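Local coordinates for uncharacterized protein (Nostoc punctiforme, PDB 2QDR), which is of unknown function but adopts a double-stranded beta-helix fold of the cupin type and may act as a dioxygenase, at residues D30-M35 and D213-G218; Y243-Y248 and G278-V283. All blocks are in the same frame, centred on the assembly; numbering follows the deposited sequence.

Interaction 1 (D30-M35 and D213-G218); sequences DGRGRM and DINGGG
Asn215 reaches across to Asp30 with its side-chain amide, and ND2 gives a weak, bent hydrogen bond to Asp30 OD1 (2.8 Å). The amide and carboxylate planes are turned 39° from each other. A chi1 of -65° sets Asn215 CG beside its own backbone N and opposite the carbonyl carbon, which carries the amide over the 30-35 loop; there ND2 is 3.5 Å from Arg32 CB. The guanidinium of Arg32 stands almost upright to this amide, 83° between planes, and Ile214 lays CG2 over one of its faces, 3.6 Å from Arg32 NE. Asp213 to Gly216 form a type I beta turn in the connection between strands 205-212 and 218-224 of the cupin-like sheet, and the N-terminal loop leading to strand 41-42 packs against this turn. Gly33 brings its backbone up to the Asp213 carboxylate, Gly33 CA lying 3.9 Å from Asp213 OD2, while Asp213 OD1 is held by a salt bridge to Arg211. Farther along, selenomethionine Met35 turns at chi3 and puts its CE methyl 3.6 Å from Gly218 O, where strand 218-224 starts and Gly218 pairs through its backbone with Val285.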
loop_
_atom_site.group_PDB
_atom_site.type_symbol
_atom_site.label_atom_id
_atom_site.label_comp_id
_atom_site.label_asym_id
_atom_site.label_seq_id
_atom_site.Cartn_x
_atom_site.Cartn_y
_atom_site.Cartn_z
ATOM N N ASP A 30 21.075 -9.136 -27.080
ATOM C CA ASP A 30 21.190 -10.429 -27.806
ATOM C C ASP A 30 20.366 -10.547 -29.123
ATOM O O ASP A 30 20.297 -11.624 -29.708
ATOM C CB ASP A 30 20.912 -11.617 -26.835
ATOM C CG ASP A 30 19.565 -11.522 -26.091
ATOM O OD1 ASP A 30 18.678 -10.711 -26.458
ATOM O OD2 ASP A 30 19.413 -12.285 -25.108
ATOM N N GLY A 31 19.758 -9.451 -29.583
ATOM C CA GLY A 31 18.970 -9.453 -30.828
ATOM C C GLY A 31 17.630 -10.177 -30.851
ATOM O O GLY A 31 17.002 -10.266 -31.914
ATOM N N ARG A 32 17.184 -10.683 -29.697
ATOM C CA ARG A 32 15.905 -11.389 -29.565
ATOM C C ARG A 32 14.737 -10.412 -29.733
ATOM O O ARG A 32 13.632 -10.825 -30.106
ATOM C CB ARG A 32 15.792 -12.074 -28.199
ATOM C CG ARG A 32 16.878 -13.105 -27.889
ATOM C CD ARG A 32 16.860 -13.527 -26.431
ATOM N NE ARG A 32 15.683 -14.286 -26.024
ATOM C CZ ARG A 32 15.439 -14.707 -24.777
ATOM N NH1 ARG A 32 16.270 -14.427 -23.767
ATOM N NH2 ARG A 32 14.336 -15.406 -24.527
ATOM N N GLY A 33 14.983 -9.132 -29.424
ATOM C CA GLY A 33 14.002 -8.064 -29.579
ATOM C C GLY A 33 13.524 -7.920 -31.016
ATOM O O GLY A 33 12.391 -7.498 -31.221
ATOM N N ARG A 34 14.396 -8.227 -31.993
ATOM C CA ARG A 34 14.068 -8.205 -33.428
ATOM C C ARG A 34 13.575 -6.840 -33.949
ATOM O O ARG A 34 12.841 -6.777 -34.931
ATOM C CB ARG A 34 12.998 -9.302 -33.677
ATOM C CG ARG A 34 13.371 -10.784 -33.318
ATOM C CD ARG A 34 13.898 -11.567 -34.506
ATOM N NE ARG A 34 12.856 -11.649 -35.542
ATOM C CZ ARG A 34 12.986 -12.188 -36.758
ATOM N NH1 ARG A 34 14.131 -12.751 -37.164
ATOM N NH2 ARG A 34 11.937 -12.167 -37.589
HETATM N N MSE A 35 14.013 -5.760 -33.310
HETATM C CA MSE A 35 13.585 -4.400 -33.644
HETATM C C MSE A 35 14.539 -3.781 -34.669
HETATM O O MSE A 35 14.106 -3.071 -35.579
HETATM C CB MSE A 35 13.556 -3.576 -32.350
HETATM C CG MSE A 35 12.352 -2.720 -32.213
HETATM SE SE MSE A 35 12.310 -1.727 -30.539
HETATM C CE MSE A 35 10.582 -1.999 -30.111
ATOM N N ASP A 213 8.997 -6.621 -25.512
ATOM C CA ASP A 213 9.898 -7.680 -26.025
ATOM C C ASP A 213 10.118 -8.741 -24.999
ATOM O O ASP A 213 9.799 -8.553 -23.823
ATOM C CB ASP A 213 11.325 -7.168 -26.305
ATOM C CG ASP A 213 11.411 -6.167 -27.416
ATOM O OD1 ASP A 213 10.631 -6.254 -28.385
ATOM O OD2 ASP A 213 12.334 -5.327 -27.350
ATOM N N ILE A 214 10.711 -9.847 -25.432
ATOM C CA ILE A 214 11.081 -10.916 -24.522
ATOM C C ILE A 214 12.276 -10.380 -23.664
ATOM O O ILE A 214 12.481 -10.834 -22.533
ATOM C CB ILE A 214 11.383 -12.238 -25.272
ATOM C CG1 ILE A 214 11.302 -13.442 -24.305
ATOM C CG2 ILE A 214 12.732 -12.140 -26.033
ATOM C CD1 ILE A 214 11.193 -14.816 -24.996
ATOM N N ASN A 215 13.040 -9.421 -24.215
ATOM C CA ASN A 215 14.152 -8.736 -23.534
ATOM C C ASN A 215 13.746 -7.513 -22.683
ATOM O O ASN A 215 14.616 -6.883 -22.069
ATOM C CB ASN A 215 15.190 -8.258 -24.563
ATOM C CG ASN A 215 15.892 -9.401 -25.287
ATOM O OD1 ASN A 215 15.995 -10.523 -24.779
ATOM N ND2 ASN A 215 16.435 -9.092 -26.468
ATOM N N GLY A 216 12.458 -7.157 -22.643
ATOM C CA GLY A 216 11.993 -6.001 -21.859
ATOM C C GLY A 216 11.894 -4.675 -22.606
ATOM O O GLY A 216 11.374 -3.693 -22.048
ATOM N N GLY A 217 12.396 -4.617 -23.847
ATOM C CA GLY A 217 12.276 -3.414 -24.679
ATOM C C GLY A 217 10.829 -3.345 -25.161
ATOM O O GLY A 217 10.060 -4.276 -24.941
ATOM N N GLY A 218 10.428 -2.263 -25.807
ATOM C CA GLY A 218 9.049 -2.195 -26.269
ATOM C C GLY A 218 8.566 -0.934 -26.937
ATOM O O GLY A 218 9.351 -0.083 -27.335
#

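Interaction 2 (Y243-Y248 and G278-V283); sequences YCLTGY and GGLFFV
Strands 240-245 and 279-285, neighbours inside the seven-stranded sheet of the cupin fold, pair antiparallel across Tyr243 to Gly247 and Gly279 to Phe282, the pairing running on through a classic beta bulge. Tyr243 and Phe282 form a hydrogen-bonded pair, N to O both ways at 2.8 Å. At the bulge, Leu245 and Thr246 both face Leu280: its carbonyl O accepts Leu245 N at 3.0 Å and, more weakly, Thr246 N at 3.3 Å. Thr246 O in turn accepts Leu280 N, the donor lying well above the carbonyl plane. Beyond the corner at Thr246 and Gly247, Tyr248 N still binds Gly278 O. On one face Cys244 SG, anti to its backbone N (chi1 173°), lies obliquely to the Phe281 ring, 4.7 Å from its centroid, a sulfur-aromatic contact. Tyr248 O sits at the edge of the same ring, and a bound unknown ligand lies about 5 Å from the Phe281 side chain. The other face carries Leu280, whose CB meets Thr246 CG2 at 3.5 Å, and Phe282, which packs on Leu157 and Met159 of strand 154-160 in the eight-stranded sheet. Leu245, at the bulge, turns toward the partner strand, its CD1 4.1 Å from Leu280 CG. His227 of a neighbouring subunit packs on Leu280. The backbone bonds thus supply the polar links, while the side chains that meet across the strands do so mainly through carbon and sulfur, consistent with a buried contact; what the nearby unidentified ligand means for function is not known.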
loop_
_atom_site.group_PDB
_atom_site.type_symbol
_atom_site.label_atom_id
_atom_site.label_comp_id
_atom_site.label_asym_id
_atom_site.label_seq_id
_atom_site.Cartn_x
_atom_site.Cartn_y
_atom_site.Cartn_z
ATOM N N TYR A 243 7.749 9.621 -32.079
ATOM C CA TYR A 243 6.995 10.564 -32.893
ATOM C C TYR A 243 6.057 11.336 -31.990
ATOM O O TYR A 243 5.399 10.741 -31.134
ATOM C CB TYR A 243 6.214 9.781 -33.921
ATOM C CG TYR A 243 5.581 10.569 -35.039
ATOM C CD1 TYR A 243 4.310 11.095 -34.916
ATOM C CD2 TYR A 243 6.232 10.709 -36.261
ATOM C CE1 TYR A 243 3.718 11.784 -35.969
ATOM C CE2 TYR A 243 5.649 11.387 -37.319
ATOM C CZ TYR A 243 4.394 11.920 -37.176
ATOM O OH TYR A 243 3.829 12.610 -38.235
ATOM N N CYS A 244 6.006 12.655 -32.168
ATOM C CA CYS A 244 5.141 13.520 -31.367
ATOM C C CYS A 244 3.755 13.606 -31.995
ATOM O O CYS A 244 3.621 14.080 -33.121
ATOM C CB CYS A 244 5.734 14.917 -31.242
ATOM S SG CYS A 244 4.590 16.045 -30.423
ATOM N N LEU A 245 2.740 13.193 -31.241
ATOM C CA LEU A 245 1.352 13.164 -31.700
ATOM C C LEU A 245 0.566 14.414 -31.344
ATOM O O LEU A 245 -0.329 14.793 -32.091
ATOM C CB LEU A 245 0.668 11.912 -31.133
ATOM C CG LEU A 245 1.321 10.565 -31.536
ATOM C CD1 LEU A 245 0.783 9.393 -30.725
ATOM C CD2 LEU A 245 1.173 10.286 -33.040
ATOM N N THR A 246 0.878 15.034 -30.207
ATOM C CA THR A 246 0.203 16.260 -29.802
ATOM C C THR A 246 1.051 17.003 -28.755
ATOM O O THR A 246 1.902 16.402 -28.099
ATOM C CB THR A 246 -1.255 15.975 -29.313
ATOM O OG1 THR A 246 -2.013 17.186 -29.369
ATOM C CG2 THR A 246 -1.294 15.403 -27.918
ATOM N N GLY A 247 0.820 18.306 -28.622
ATOM C CA GLY A 247 1.545 19.138 -27.662
ATOM C C GLY A 247 2.974 19.383 -28.087
ATOM O O GLY A 247 3.270 19.362 -29.287
ATOM N N TYR A 248 3.850 19.635 -27.111
ATOM C CA TYR A 248 5.264 19.868 -27.404
ATOM C C TYR A 248 6.181 19.513 -26.267
ATOM O O TYR A 248 5.747 19.286 -25.148
ATOM C CB TYR A 248 5.556 21.352 -27.727
ATOM C CG TYR A 248 5.725 22.294 -26.527
ATOM C CD1 TYR A 248 4.631 22.946 -25.956
ATOM C CD2 TYR A 248 6.997 22.569 -25.998
ATOM C CE1 TYR A 248 4.795 23.810 -24.886
ATOM C CE2 TYR A 248 7.156 23.422 -24.918
ATOM C CZ TYR A 248 6.045 24.041 -24.372
ATOM O OH TYR A 248 6.170 24.901 -23.311
ATOM N N GLY A 278 2.755 20.162 -22.055
ATOM C CA GLY A 278 2.712 18.709 -21.988
ATOM C C GLY A 278 2.507 18.169 -23.396
ATOM O O GLY A 278 2.589 18.930 -24.367
ATOM N N GLY A 279 2.259 16.862 -23.519
ATOM C CA GLY A 279 2.037 16.253 -24.831
ATOM C C GLY A 279 1.907 14.742 -24.836
ATOM O O GLY A 279 2.077 14.098 -23.803
ATOM N N LEU A 280 1.599 14.200 -26.015
ATOM C CA LEU A 280 1.447 12.766 -26.240
ATOM C C LEU A 280 2.519 12.368 -27.243
ATOM O O LEU A 280 2.679 13.038 -28.267
ATOM C CB LEU A 280 0.070 12.408 -26.784
ATOM C CG LEU A 280 -0.249 10.930 -27.043
ATOM C CD1 LEU A 280 -0.069 10.083 -25.807
ATOM C CD2 LEU A 280 -1.676 10.792 -27.590
ATOM N N PHE A 281 3.216 11.267 -26.962
ATOM C CA PHE A 281 4.317 10.799 -27.785
ATOM C C PHE A 281 4.361 9.297 -28.006
ATOM O O PHE A 281 4.234 8.551 -27.058
ATOM C CB PHE A 281 5.624 11.146 -27.072
ATOM C CG PHE A 281 5.780 12.606 -26.730
ATOM C CD1 PHE A 281 5.337 13.098 -25.505
ATOM C CD2 PHE A 281 6.383 13.485 -27.621
ATOM C CE1 PHE A 281 5.474 14.435 -25.195
ATOM C CE2 PHE A 281 6.524 14.817 -27.305
ATOM C CZ PHE A 281 6.068 15.288 -26.091
ATOM N N PHE A 282 4.555 8.866 -29.251
ATOM C CA PHE A 282 4.699 7.453 -29.590
ATOM C C PHE A 282 6.181 7.191 -29.403
ATOM O O PHE A 282 6.993 7.896 -30.003
ATOM C CB PHE A 282 4.292 7.165 -31.030
ATOM C CG PHE A 282 4.522 5.740 -31.471
ATOM C CD1 PHE A 282 3.537 4.779 -31.306
ATOM C CD2 PHE A 282 5.714 5.366 -32.097
ATOM C CE1 PHE A 282 3.740 3.460 -31.737
ATOM C CE2 PHE A 282 5.919 4.052 -32.532
ATOM C CZ PHE A 282 4.933 3.099 -32.345
ATOM N N VAL A 283 6.537 6.219 -28.568
ATOM C CA VAL A 283 7.940 5.915 -28.286
ATOM C C VAL A 283 8.224 4.443 -28.473
ATOM O O VAL A 283 7.360 3.609 -28.205
ATOM C CB VAL A 283 8.307 6.295 -26.837
ATOM C CG1 VAL A 283 9.813 6.114 -26.583
ATOM C CG2 VAL A 283 7.894 7.723 -26.551
#

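Both contacts bear on the same seven-stranded sheet, but differ in burial. Interaction 2 joins strands 240-245 and 279-285 in the buried interior, whereas interaction 1 lies partly exposed where an N-terminal loop covers the turn between strands 205-212 and 218-224. Strand 218-224 connects the two: it starts within interaction 1 and lies alongside strand 279-285 of interaction 2. Their centres are 24 Å apart, although their nearest atoms come within about 4 Å without touching. Main-chain bonding, bulge included, dominates the inner pair; the outer contact relies mostly on side chains, a single weak amide-carboxylate bond and methyl groups against guanidinium or carbonyl.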